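Local coordinates for protein integral membrane indolylacetylinositol arabinosyltransferase EmbC (Mycolicibacterium smegmatis, PDB 7BVE) that probably transfers arabinose units to build the arabinan of the mycobacterial cell wall, as a membrane-embedded glycosyltransferase of the emb family, at residues A43-Q49 against A1053-L1057; A65-T71 against Q199-D205; P768-S773 against N815-R820; V865-F871 against A903-L909. One frame throughout, in Å; residues are numbered along the deposited sequence.

Contact 1. Residues A43-Q49 against A1053-L1057; sequences AELNWPQ and ARLDL
Asn46 ND2 reaches across to the carboxylate of Asp1056 and gives a hydrogen bond to OD2 at 3.0 Å. The donor meets OD2 nearly along its C-O axis, and the amide and carboxylate planes stand 47° apart. The same ND2 also serves Glu44 OE2, at 3.2 Å, from above that carboxylate plane. One amide group thus sits between two acids and probably eases the repulsion between them. Asn46 CG lies anti to the carbonyl carbon (chi1 -67°), which brings the amide to the side where Glu44 and Asp1056 project. The amide is fixed from behind as well, since OD1 is hydrogen-bonded to Ser201 OG.

The backbones add an antiparallel pair. Asp1056 N donates to Glu44 O at 3.2 Å, and the return bond from Glu44 N to Asp1056 O is weak. Apolar contacts lie away from these acids. Leu45 CD1 touches Ala1053 CB at 3.8 Å, and Ala43 CB meets Leu1057 CD2 at the same distance. Farther along, Gln49 OE1 lies 3.3 Å from Arg1054 CG, where the two side chains slide past each other in opposite directions. A C-terminal edge strand here completes the antiparallel sheet of the N-terminal concanavalin-like domain.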
loop_
_atom_site.group_PDB
_atom_site.type_symbol
_atom_site.label_atom_id
_atom_site.label_comp_id
_atom_site.label_asym_id
_atom_site.label_seq_id
_atom_site.Cartn_x
_atom_site.Cartn_y
_atom_site.Cartn_z
ATOM N N ALA A 43 37.786 29.225 3.740
ATOM C CA ALA A 43 38.422 28.431 4.784
ATOM C C ALA A 43 39.120 27.238 4.154
ATOM O O ALA A 43 38.471 26.426 3.494
ATOM C CB ALA A 43 37.392 27.957 5.805
ATOM N N GLU A 44 40.429 27.120 4.362
ATOM C CA GLU A 44 41.171 25.977 3.858
ATOM C C GLU A 44 41.938 25.298 4.982
ATOM O O GLU A 44 42.185 25.878 6.040
ATOM C CB GLU A 44 42.151 26.358 2.751
ATOM C CG GLU A 44 43.323 27.170 3.215
ATOM C CD GLU A 44 44.305 27.431 2.101
ATOM O OE1 GLU A 44 44.054 26.967 0.970
ATOM O OE2 GLU A 44 45.332 28.092 2.357
ATOM N N LEU A 45 42.329 24.055 4.719
ATOM C CA LEU A 45 43.010 23.191 5.678
ATOM C C LEU A 45 44.407 22.875 5.167
ATOM O O LEU A 45 44.563 22.099 4.223
ATOM C CB LEU A 45 42.212 21.910 5.890
ATOM C CG LEU A 45 42.825 20.828 6.771
ATOM C CD1 LEU A 45 43.050 21.344 8.167
ATOM C CD2 LEU A 45 41.934 19.602 6.783
ATOM N N ASN A 46 45.419 23.465 5.788
ATOM C CA ASN A 46 46.813 23.150 5.512
ATOM C C ASN A 46 47.310 22.255 6.637
ATOM O O ASN A 46 47.330 22.681 7.793
ATOM C CB ASN A 46 47.643 24.426 5.429
ATOM C CG ASN A 46 47.273 25.287 4.240
ATOM O OD1 ASN A 46 47.086 24.788 3.133
ATOM N ND2 ASN A 46 47.161 26.590 4.464
ATOM N N TRP A 47 47.720 21.016 6.305
ATOM C CA TRP A 47 47.742 19.975 7.335
ATOM C C TRP A 47 48.895 20.055 8.328
ATOM O O TRP A 47 48.626 19.969 9.540
ATOM C CB TRP A 47 47.653 18.584 6.707
ATOM C CG TRP A 47 47.895 17.531 7.756
ATOM C CD1 TRP A 47 47.164 17.318 8.883
ATOM C CD2 TRP A 47 48.953 16.568 7.782
ATOM N NE1 TRP A 47 47.695 16.286 9.607
ATOM C CE2 TRP A 47 48.794 15.805 8.952
ATOM C CE3 TRP A 47 50.014 16.270 6.922
ATOM C CZ2 TRP A 47 49.645 14.762 9.277
ATOM C CZ3 TRP A 47 50.861 15.242 7.255
ATOM C CH2 TRP A 47 50.674 14.500 8.421
ATOM N N PRO A 48 50.200 20.133 7.921
ATOM C CA PRO A 48 51.221 20.071 8.978
ATOM C C PRO A 48 51.248 21.357 9.782
ATOM O O PRO A 48 51.801 22.377 9.361
ATOM C CB PRO A 48 52.527 19.849 8.207
ATOM C CG PRO A 48 52.098 19.354 6.902
ATOM C CD PRO A 48 50.854 20.099 6.602
ATOM N N GLN A 49 50.646 21.286 10.967
ATOM C CA GLN A 49 50.334 22.493 11.716
ATOM C C GLN A 49 51.574 23.041 12.407
ATOM O O GLN A 49 52.005 24.167 12.136
ATOM C CB GLN A 49 49.231 22.210 12.741
ATOM C CG GLN A 49 47.891 21.713 12.187
ATOM C CD GLN A 49 47.192 22.709 11.289
ATOM O OE1 GLN A 49 47.357 23.918 11.430
ATOM N NE2 GLN A 49 46.355 22.205 10.397
ATOM N N ALA A 1053 41.523 20.456 14.131
ATOM C CA ALA A 1053 42.330 21.225 13.198
ATOM C C ALA A 1053 42.082 22.710 13.415
ATOM O O ALA A 1053 41.147 23.115 14.108
ATOM C CB ALA A 1053 42.019 20.808 11.766
ATOM N N ARG A 1054 42.917 23.550 12.810
ATOM C CA ARG A 1054 42.657 24.986 12.797
ATOM C C ARG A 1054 42.623 25.412 11.332
ATOM O O ARG A 1054 43.370 24.883 10.505
ATOM C CB ARG A 1054 43.690 25.755 13.607
ATOM C CG ARG A 1054 45.092 25.762 13.057
ATOM C CD ARG A 1054 46.034 26.414 14.031
ATOM N NE ARG A 1054 46.213 25.587 15.218
ATOM C CZ ARG A 1054 46.844 25.989 16.315
ATOM N NH1 ARG A 1054 47.350 27.212 16.375
ATOM N NH2 ARG A 1054 46.962 25.173 17.351
ATOM N N LEU A 1055 41.715 26.321 11.011
ATOM C CA LEU A 1055 41.491 26.677 9.624
ATOM C C LEU A 1055 42.016 28.077 9.346
ATOM O O LEU A 1055 41.961 28.965 10.200
ATOM C CB LEU A 1055 40.006 26.605 9.291
ATOM C CG LEU A 1055 39.333 25.265 9.559
ATOM C CD1 LEU A 1055 37.879 25.332 9.155
ATOM C CD2 LEU A 1055 40.045 24.142 8.856
ATOM N N ASP A 1056 42.527 28.269 8.138
ATOM C CA ASP A 1056 43.066 29.551 7.714
ATOM C C ASP A 1056 41.973 30.321 6.987
ATOM O O ASP A 1056 41.605 29.970 5.863
ATOM C CB ASP A 1056 44.285 29.351 6.821
ATOM C CG ASP A 1056 45.445 28.730 7.564
ATOM O OD1 ASP A 1056 45.554 28.952 8.786
ATOM O OD2 ASP A 1056 46.246 28.011 6.934
ATOM N N LEU A 1057 41.466 31.371 7.625
ATOM C CA LEU A 1057 40.288 32.085 7.161
ATOM C C LEU A 1057 40.660 33.272 6.283
ATOM O O LEU A 1057 41.738 33.857 6.400
ATOM C CB LEU A 1057 39.449 32.559 8.346
ATOM C CG LEU A 1057 38.843 31.434 9.177
ATOM C CD1 LEU A 1057 38.189 31.995 10.412
ATOM C CD2 LEU A 1057 37.847 30.667 8.361
#

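Contact 2. Residues A65-T71 against Q199-D205; sequences ATDLTVT and QLSATID
Thr203 OG1 donates a hydrogen bond to Thr66 OG1 at 2.6 Å, and the two side chains cross at about a right angle. Both hydroxyls sit between the backbone N and the carbonyl carbon (chi1 63° for Thr66, 68° for Thr203), which turns them to each other across the strand gap. Beside them Thr66 N donates to Thr203 O at 3.1 Å. The methyl of Thr66 points on to Asp205, with CG2 3.5 Å from OD1. That carboxylate has its main partner in Arg207, through a salt bridge.

The backbone pairing is uneven. Thr69 and Ser201 form a sound hydrogen-bonded pair, with Ser201 N to Thr69 O at 2.9 Å. Near Asp67 the pairing is loose: Thr203 N reaches Asp67 O only through a weak bond.

The tight side is the buried one, with Ala65, Leu68, Val70, Leu200 and Ala202 packed close. Leu68 CD1 rests on Ala202 CB at 3.8 Å, and Ala65 CB lies 4.0 Å from the same methyl. Val70 CG2 meets Leu200 CD1 a little farther on. By contrast, the face carrying Asp67, Thr69, Ser201 and Thr203 is partly exposed.

Strand 67-71 bonds to strand 140-145 on its far side, through Leu68 with Ala145 and Val70 with Phe143. Strand 201-203 bonds to strand 38-46, and Leu92 of strand 90-93 touches Val70 and Leu200.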
loop_
_atom_site.group_PDB
_atom_site.type_symbol
_atom_site.label_atom_id
_atom_site.label_comp_id
_atom_site.label_asym_id
_atom_site.label_seq_id
_atom_site.Cartn_x
_atom_site.Cartn_y
_atom_site.Cartn_z
ATOM N N ALA A 65 35.883 18.317 -0.258
ATOM C CA ALA A 65 36.408 19.644 -0.516
ATOM C C ALA A 65 36.273 19.953 -1.997
ATOM O O ALA A 65 36.142 19.051 -2.823
ATOM C CB ALA A 65 37.870 19.739 -0.089
ATOM N N THR A 66 36.309 21.237 -2.337
ATOM C CA THR A 66 36.253 21.599 -3.748
ATOM C C THR A 66 37.593 21.442 -4.454
ATOM O O THR A 66 37.656 21.629 -5.670
ATOM C CB THR A 66 35.749 23.036 -3.906
ATOM O OG1 THR A 66 36.665 23.943 -3.288
ATOM C CG2 THR A 66 34.402 23.195 -3.254
ATOM N N ASP A 67 38.645 21.079 -3.729
ATOM C CA ASP A 67 40.019 21.072 -4.201
ATOM C C ASP A 67 40.852 20.312 -3.185
ATOM O O ASP A 67 40.581 20.393 -1.991
ATOM C CB ASP A 67 40.536 22.505 -4.359
ATOM C CG ASP A 67 41.961 22.565 -4.836
ATOM O OD1 ASP A 67 42.200 22.333 -6.034
ATOM O OD2 ASP A 67 42.851 22.851 -4.007
ATOM N N LEU A 68 41.850 19.577 -3.659
ATOM C CA LEU A 68 42.720 18.812 -2.778
ATOM C C LEU A 68 44.062 18.627 -3.460
ATOM O O LEU A 68 44.118 18.341 -4.653
ATOM C CB LEU A 68 42.095 17.460 -2.423
ATOM C CG LEU A 68 42.860 16.516 -1.500
ATOM C CD1 LEU A 68 43.148 17.164 -0.182
ATOM C CD2 LEU A 68 42.050 15.274 -1.280
ATOM N N THR A 69 45.140 18.810 -2.705
ATOM C CA THR A 69 46.485 18.764 -3.278
ATOM C C THR A 69 47.456 18.313 -2.198
ATOM O O THR A 69 47.676 19.042 -1.231
ATOM C CB THR A 69 46.882 20.130 -3.832
ATOM O OG1 THR A 69 46.027 20.484 -4.924
ATOM C CG2 THR A 69 48.319 20.125 -4.309
ATOM N N VAL A 70 48.045 17.136 -2.366
ATOM C CA VAL A 70 49.046 16.629 -1.438
ATOM C C VAL A 70 50.324 16.337 -2.217
ATOM O O VAL A 70 50.280 15.975 -3.394
ATOM C CB VAL A 70 48.505 15.396 -0.665
ATOM C CG1 VAL A 70 48.155 14.272 -1.573
ATOM C CG2 VAL A 70 49.470 14.918 0.391
ATOM N N THR A 71 51.474 16.572 -1.580
ATOM C CA THR A 71 52.767 16.454 -2.251
ATOM C C THR A 71 53.775 15.916 -1.239
ATOM O O THR A 71 54.304 16.680 -0.436
ATOM C CB THR A 71 53.208 17.801 -2.808
ATOM O OG1 THR A 71 52.225 18.278 -3.732
ATOM C CG2 THR A 71 54.537 17.689 -3.524
ATOM N N GLN A 199 53.044 19.108 1.925
ATOM C CA GLN A 199 52.036 20.148 2.088
ATOM C C GLN A 199 50.717 19.634 1.533
ATOM O O GLN A 199 50.507 19.641 0.318
ATOM C CB GLN A 199 52.477 21.431 1.393
ATOM C CG GLN A 199 51.533 22.606 1.546
ATOM C CD GLN A 199 51.451 23.121 2.968
ATOM O OE1 GLN A 199 52.453 23.178 3.680
ATOM N NE2 GLN A 199 50.255 23.517 3.385
ATOM N N LEU A 200 49.837 19.178 2.416
ATOM C CA LEU A 200 48.456 18.926 2.040
ATOM C C LEU A 200 47.670 20.225 2.110
ATOM O O LEU A 200 47.909 21.062 2.980
ATOM C CB LEU A 200 47.838 17.866 2.950
ATOM C CG LEU A 200 46.422 17.361 2.672
ATOM C CD1 LEU A 200 46.354 15.891 2.938
ATOM C CD2 LEU A 200 45.400 18.052 3.550
ATOM N N SER A 201 46.734 20.396 1.180
ATOM C CA SER A 201 45.867 21.562 1.168
ATOM C C SER A 201 44.501 21.145 0.661
ATOM O O SER A 201 44.402 20.278 -0.205
ATOM C CB SER A 201 46.430 22.672 0.286
ATOM O OG SER A 201 47.662 23.135 0.794
ATOM N N ALA A 202 43.457 21.762 1.202
ATOM C CA ALA A 202 42.097 21.459 0.784
ATOM C C ALA A 202 41.225 22.663 1.081
ATOM O O ALA A 202 41.170 23.107 2.226
ATOM C CB ALA A 202 41.556 20.225 1.504
ATOM N N THR A 203 40.553 23.190 0.062
ATOM C CA THR A 203 39.648 24.313 0.249
ATOM C C THR A 203 38.268 23.771 0.581
ATOM O O THR A 203 37.664 23.068 -0.229
ATOM C CB THR A 203 39.571 25.199 -0.989
ATOM O OG1 THR A 203 38.929 24.482 -2.041
ATOM C CG2 THR A 203 40.952 25.598 -1.440
ATOM N N ILE A 204 37.773 24.110 1.766
ATOM C CA ILE A 204 36.502 23.584 2.230
ATOM C C ILE A 204 35.367 24.327 1.536
ATOM O O ILE A 204 35.450 25.533 1.276
ATOM C CB ILE A 204 36.427 23.722 3.761
ATOM C CG1 ILE A 204 37.671 23.117 4.384
ATOM C CG2 ILE A 204 35.259 22.974 4.319
ATOM C CD1 ILE A 204 37.837 23.465 5.814
ATOM N N ASP A 205 34.300 23.599 1.213
ATOM C CA ASP A 205 33.140 24.177 0.542
ATOM C C ASP A 205 32.304 24.971 1.544
ATOM O O ASP A 205 31.317 24.494 2.103
ATOM C CB ASP A 205 32.321 23.084 -0.123
ATOM C CG ASP A 205 31.143 23.627 -0.886
ATOM O OD1 ASP A 205 31.350 24.218 -1.963
ATOM O OD2 ASP A 205 30.003 23.459 -0.409
#

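Contact 3. Residues P768-S773 against N815-R820; sequences PNGIPS and NGSRAR
Ser817 OG joins the two loops by donating a hydrogen bond to Pro768 O at 3.0 Å. The hydroxyl comes at the oxygen almost straight in line with the carbonyl bond, at a C=O...donor angle of 176°. OG also accepts from Ala819 N at 3.3 Å, which makes an ST turn. Because OG is trans to the backbone N of its own residue (chi1 -180°), it can serve both the facing carbonyl and the turn. Two bonds therefore hold this hydroxyl, and its rotation is probably fixed. Ser817 CA adds a CA-H...O contact to the same Pro768 oxygen.

Packing flanks this bond. The pyrrolidine ring of Pro768 lies obliquely across Asn815, with CB 4.0 Å from ND2. That amide nitrogen is itself hydrogen-bonded to Val832 O. On the other flank the delta methyl of Ile771 meets Ala819 CB at 3.7 Å. Ile771 also touches Trp937.

Two arginines lie at the rim of the contact. Asn769 ND2 lies at the edge of the Arg818 guanidinium, 4.0 Å from NH1, with the two planes 72° apart. Arg820, bent at chi2 and chi3, curls back until its guanidinium edge faces Ser773 O.

Neither segment has regular helix or strand. The contact is surface loop-to-loop packing, joined by the hydroxyl of a serine that also closes an ST turn in its own loop, within the long connection between strands 762-764 and 833-834 of the C-terminal domain.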
loop_
_atom_site.group_PDB
_atom_site.type_symbol
_atom_site.label_atom_id
_atom_site.label_comp_id
_atom_site.label_asym_id
_atom_site.label_seq_id
_atom_site.Cartn_x
_atom_site.Cartn_y
_atom_site.Cartn_z
ATOM N N PRO A 768 31.745 -22.956 28.158
ATOM C CA PRO A 768 32.697 -21.845 28.368
ATOM C C PRO A 768 33.219 -21.212 27.085
ATOM O O PRO A 768 33.600 -20.040 27.101
ATOM C CB PRO A 768 33.831 -22.504 29.163
ATOM C CG PRO A 768 33.214 -23.674 29.795
ATOM C CD PRO A 768 32.239 -24.185 28.788
ATOM N N ASN A 769 33.237 -21.941 25.972
ATOM C CA ASN A 769 33.354 -21.310 24.664
ATOM C C ASN A 769 32.173 -21.714 23.782
ATOM O O ASN A 769 32.250 -21.620 22.554
ATOM C CB ASN A 769 34.689 -21.665 24.011
ATOM C CG ASN A 769 35.116 -20.661 22.951
ATOM O OD1 ASN A 769 34.424 -19.671 22.704
ATOM N ND2 ASN A 769 36.254 -20.917 22.320
ATOM N N GLY A 770 31.081 -22.163 24.392
ATOM C CA GLY A 770 29.923 -22.638 23.665
ATOM C C GLY A 770 28.858 -21.587 23.441
ATOM O O GLY A 770 27.734 -21.718 23.937
ATOM N N ILE A 771 29.214 -20.520 22.731
ATOM C CA ILE A 771 28.251 -19.572 22.175
ATOM C C ILE A 771 28.622 -19.370 20.709
ATOM O O ILE A 771 29.807 -19.464 20.358
ATOM C CB ILE A 771 28.221 -18.238 22.949
ATOM C CG1 ILE A 771 29.572 -17.527 22.932
ATOM C CG2 ILE A 771 27.787 -18.423 24.394
ATOM C CD1 ILE A 771 29.498 -16.130 23.469
ATOM N N PRO A 772 27.654 -19.153 19.813
ATOM C CA PRO A 772 27.996 -18.795 18.432
ATOM C C PRO A 772 28.694 -17.452 18.344
ATOM O O PRO A 772 28.189 -16.444 18.843
ATOM C CB PRO A 772 26.637 -18.763 17.729
ATOM C CG PRO A 772 25.791 -19.652 18.528
ATOM C CD PRO A 772 26.231 -19.479 19.948
ATOM N N SER A 773 29.865 -17.435 17.712
ATOM C CA SER A 773 30.665 -16.221 17.625
ATOM C C SER A 773 30.181 -15.264 16.548
ATOM O O SER A 773 30.675 -14.134 16.484
ATOM C CB SER A 773 32.124 -16.586 17.362
ATOM O OG SER A 773 32.269 -17.187 16.088
ATOM N N ASN A 815 37.129 -18.258 33.179
ATOM C CA ASN A 815 36.483 -19.544 32.983
ATOM C C ASN A 815 37.168 -20.327 31.863
ATOM O O ASN A 815 36.692 -21.380 31.432
ATOM C CB ASN A 815 35.007 -19.329 32.673
ATOM C CG ASN A 815 34.176 -20.557 32.914
ATOM O OD1 ASN A 815 34.662 -21.550 33.451
ATOM N ND2 ASN A 815 32.935 -20.518 32.469
ATOM N N GLY A 816 38.301 -19.826 31.384
ATOM C CA GLY A 816 38.869 -20.360 30.164
ATOM C C GLY A 816 38.117 -19.946 28.925
ATOM O O GLY A 816 38.231 -20.603 27.887
ATOM N N SER A 817 37.361 -18.858 28.999
ATOM C CA SER A 817 36.527 -18.405 27.901
ATOM C C SER A 817 37.326 -17.536 26.937
ATOM O O SER A 817 38.313 -16.895 27.304
ATOM C CB SER A 817 35.326 -17.625 28.429
ATOM O OG SER A 817 34.507 -17.182 27.363
ATOM N N ARG A 818 36.877 -17.524 25.681
ATOM C CA ARG A 818 37.483 -16.691 24.650
ATOM C C ARG A 818 36.451 -15.789 23.983
ATOM O O ARG A 818 36.659 -15.349 22.848
ATOM C CB ARG A 818 38.182 -17.556 23.600
ATOM C CG ARG A 818 39.358 -18.353 24.138
ATOM C CD ARG A 818 40.010 -19.191 23.052
ATOM N NE ARG A 818 40.647 -18.362 22.035
ATOM C CZ ARG A 818 40.208 -18.243 20.787
ATOM N NH1 ARG A 818 39.127 -18.907 20.400
ATOM N NH2 ARG A 818 40.848 -17.464 19.927
ATOM N N ALA A 819 35.351 -15.500 24.666
ATOM C CA ALA A 819 34.233 -14.793 24.066
ATOM C C ALA A 819 34.350 -13.288 24.280
ATOM O O ALA A 819 35.040 -12.811 25.184
ATOM C CB ALA A 819 32.917 -15.298 24.647
ATOM N N ARG A 820 33.656 -12.543 23.425
ATOM C CA ARG A 820 33.589 -11.095 23.550
ATOM C C ARG A 820 32.501 -10.725 24.546
ATOM O O ARG A 820 31.378 -11.228 24.463
ATOM C CB ARG A 820 33.301 -10.443 22.197
ATOM C CG ARG A 820 34.502 -10.265 21.278
ATOM C CD ARG A 820 34.788 -11.515 20.458
ATOM N NE ARG A 820 33.678 -11.859 19.573
ATOM C CZ ARG A 820 33.574 -13.010 18.919
ATOM N NH1 ARG A 820 32.528 -13.238 18.137
ATOM N NH2 ARG A 820 34.520 -13.931 19.038
#

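Contact 4. Residues V865-F871 against A903-L909; sequences VSAAGRF and APAWRNL
The Trp906 ring carries the methyl of Ala868 over one face. Ala868 CB lies 4.2 Å from the centroid of the five-membered ring and 19° off its normal, a CH-pi contact. At the ring edge, near its plane, lies Ser866 O. The Arg907 guanidinium has Ala903 CB over one face. Its NH1 donates to Gly869 O at 3.1 Å, tilted 26° from the guanidinium plane. Phe871 approaches Arg907 from the opposite direction, with the ring and guanidinium planes 68° apart. The edge of the Phe871 ring meets Leu909, CZ against CD1.

The extended chain of Arg907 from CG to NE carries the guanidinium along to Gly869. Arg907 NH2 has a further long, weak ion pair with Asp899.

The backbones pair as antiparallel strands. Leu909 N donates to Val865 O at 2.7 Å, and Arg907 N to Ala867 O at 2.9 Å. Farther along, Gly869 N donates to Pro904 O at 2.6 Å, and a cis peptide bond precedes Pro904. Leu909 CD1 packs on Ala867 CB at 3.7 Å, while Val865 CG2 leans on Leu909 CB. On the opposite face Ser866 OG donates to Asn908 OD1 at 3.2 Å. Asn908 OD1 also takes a weak bond from Arg944.

The segments are the facing ends of strands 862-867 and 907-912, a buried antiparallel pair in an antiparallel beta sheet of the C-terminal domain, with the Phe871 side chain about 9 Å from a bound calcium ion.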
loop_
_atom_site.group_PDB
_atom_site.type_symbol
_atom_site.label_atom_id
_atom_site.label_comp_id
_atom_site.label_asym_id
_atom_site.label_seq_id
_atom_site.Cartn_x
_atom_site.Cartn_y
_atom_site.Cartn_z
ATOM N N VAL A 865 21.100 -9.892 35.575
ATOM C CA VAL A 865 22.022 -10.814 34.924
ATOM C C VAL A 865 22.011 -10.495 33.438
ATOM O O VAL A 865 21.031 -9.954 32.919
ATOM C CB VAL A 865 21.670 -12.299 35.168
ATOM C CG1 VAL A 865 21.621 -12.598 36.645
ATOM C CG2 VAL A 865 20.372 -12.684 34.508
ATOM N N SER A 866 23.114 -10.787 32.763
ATOM C CA SER A 866 23.216 -10.604 31.324
ATOM C C SER A 866 23.073 -11.953 30.636
ATOM O O SER A 866 23.548 -12.969 31.145
ATOM C CB SER A 866 24.549 -9.970 30.948
ATOM O OG SER A 866 24.697 -8.702 31.547
ATOM N N ALA A 867 22.427 -11.964 29.478
ATOM C CA ALA A 867 22.134 -13.231 28.835
ATOM C C ALA A 867 22.049 -13.054 27.331
ATOM O O ALA A 867 21.614 -12.014 26.839
ATOM C CB ALA A 867 20.833 -13.820 29.367
ATOM N N ALA A 868 22.461 -14.089 26.606
ATOM C CA ALA A 868 22.373 -14.140 25.157
ATOM C C ALA A 868 21.523 -15.330 24.731
ATOM O O ALA A 868 21.107 -16.156 25.545
ATOM C CB ALA A 868 23.764 -14.230 24.522
ATOM N N GLY A 869 21.253 -15.403 23.435
ATOM C CA GLY A 869 20.557 -16.548 22.890
ATOM C C GLY A 869 19.052 -16.450 22.948
ATOM O O GLY A 869 18.506 -15.684 23.742
ATOM N N ARG A 870 18.376 -17.230 22.112
ATOM C CA ARG A 870 16.923 -17.222 22.039
ATOM C C ARG A 870 16.355 -18.232 23.025
ATOM O O ARG A 870 16.709 -19.412 22.977
ATOM C CB ARG A 870 16.479 -17.546 20.617
ATOM C CG ARG A 870 14.984 -17.521 20.386
ATOM C CD ARG A 870 14.680 -17.812 18.925
ATOM N NE ARG A 870 13.250 -17.855 18.636
ATOM C CZ ARG A 870 12.740 -18.106 17.434
ATOM N NH1 ARG A 870 13.543 -18.338 16.407
ATOM N NH2 ARG A 870 11.427 -18.125 17.258
ATOM N N PHE A 871 15.476 -17.774 23.915
ATOM C CA PHE A 871 14.848 -18.651 24.897
ATOM C C PHE A 871 13.518 -18.049 25.337
ATOM O O PHE A 871 13.151 -16.942 24.938
ATOM C CB PHE A 871 15.787 -18.926 26.078
ATOM C CG PHE A 871 16.227 -17.701 26.834
ATOM C CD1 PHE A 871 17.361 -17.004 26.453
ATOM C CD2 PHE A 871 15.545 -17.284 27.961
ATOM C CE1 PHE A 871 17.780 -15.891 27.156
ATOM C CE2 PHE A 871 15.956 -16.174 28.664
ATOM C CZ PHE A 871 17.077 -15.478 28.261
ATOM N N ALA A 903 16.782 -10.630 20.236
ATOM C CA ALA A 903 17.435 -11.901 20.424
ATOM C C ALA A 903 17.946 -12.470 19.125
ATOM O O ALA A 903 17.207 -12.556 18.149
ATOM C CB ALA A 903 16.471 -12.860 21.077
ATOM N N PRO A 904 19.212 -12.868 19.105
ATOM C CA PRO A 904 19.775 -13.524 20.258
ATOM C C PRO A 904 20.894 -12.802 20.964
ATOM O O PRO A 904 21.555 -13.448 21.768
ATOM C CB PRO A 904 20.370 -14.731 19.631
ATOM C CG PRO A 904 20.875 -14.259 18.299
ATOM C CD PRO A 904 20.049 -13.066 17.916
ATOM N N ALA A 905 21.109 -11.522 20.720
ATOM C CA ALA A 905 22.246 -10.830 21.283
ATOM C C ALA A 905 22.287 -10.527 22.724
ATOM O O ALA A 905 21.261 -10.454 23.374
ATOM C CB ALA A 905 22.473 -9.588 20.517
ATOM N N TRP A 906 23.487 -10.339 23.252
ATOM C CA TRP A 906 23.525 -10.031 24.698
ATOM C C TRP A 906 22.523 -8.948 25.097
ATOM O O TRP A 906 22.382 -7.989 24.398
ATOM C CB TRP A 906 24.929 -9.625 25.109
ATOM C CG TRP A 906 25.986 -10.668 24.982
ATOM C CD1 TRP A 906 26.827 -10.845 23.932
ATOM C CD2 TRP A 906 26.377 -11.635 25.965
ATOM N NE1 TRP A 906 27.706 -11.855 24.189
ATOM C CE2 TRP A 906 27.445 -12.363 25.424
ATOM C CE3 TRP A 906 25.934 -11.958 27.245
ATOM C CZ2 TRP A 906 28.071 -13.384 26.117
ATOM C CZ3 TRP A 906 26.541 -12.976 27.929
ATOM C CH2 TRP A 906 27.587 -13.684 27.362
ATOM N N ARG A 907 21.868 -9.158 26.234
ATOM C CA ARG A 907 20.892 -8.227 26.776
ATOM C C ARG A 907 20.914 -8.332 28.297
ATOM O O ARG A 907 21.623 -9.166 28.862
ATOM C CB ARG A 907 19.494 -8.541 26.242
ATOM C CG ARG A 907 19.191 -10.025 26.128
ATOM C CD ARG A 907 18.020 -10.279 25.192
ATOM N NE ARG A 907 17.730 -11.702 25.053
ATOM C CZ ARG A 907 16.569 -12.191 24.627
ATOM N NH1 ARG A 907 16.393 -13.501 24.532
ATOM N NH2 ARG A 907 15.583 -11.368 24.298
ATOM N N ASN A 908 20.136 -7.485 28.959
ATOM C CA ASN A 908 20.071 -7.482 30.412
ATOM C C ASN A 908 18.724 -8.027 30.853
ATOM O O ASN A 908 17.680 -7.539 30.414
ATOM C CB ASN A 908 20.269 -6.077 30.971
ATOM C CG ASN A 908 21.705 -5.615 30.907
ATOM O OD1 ASN A 908 22.616 -6.317 31.325
ATOM N ND2 ASN A 908 21.915 -4.431 30.362
ATOM N N LEU A 909 18.753 -9.043 31.706
ATOM C CA LEU A 909 17.560 -9.578 32.341
ATOM C C LEU A 909 17.450 -8.949 33.718
ATOM O O LEU A 909 18.438 -8.892 34.450
ATOM C CB LEU A 909 17.639 -11.097 32.468
ATOM C CG LEU A 909 17.809 -11.974 31.233
ATOM C CD1 LEU A 909 17.941 -13.409 31.673
ATOM C CD2 LEU A 909 16.657 -11.818 30.299
#

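Overall arrangement
Contacts 1 and 2 belong to one antiparallel sheet, where strands 38-46 and 201-203 are neighbours. Their centres are about 10 Å apart, and Leu45 N probably bonds to Ala202 O. Contact 1 lies at the surface and adds an amide between two acids to its backbone pairing; contact 2 is partly buried and mixes threonine hydroxyls with aliphatic packing. Contacts 3 and 4 lie in the C-terminal domain, with centres about 48 Å from those of the first two. Contact 4 is buried, with regular strand bonds and aromatic packing. Contact 3 is a surface loop pair, yet Ile771 CD1 touches Trp906 CZ2 of contact 4. Along the chain, contact 1 encloses the other three.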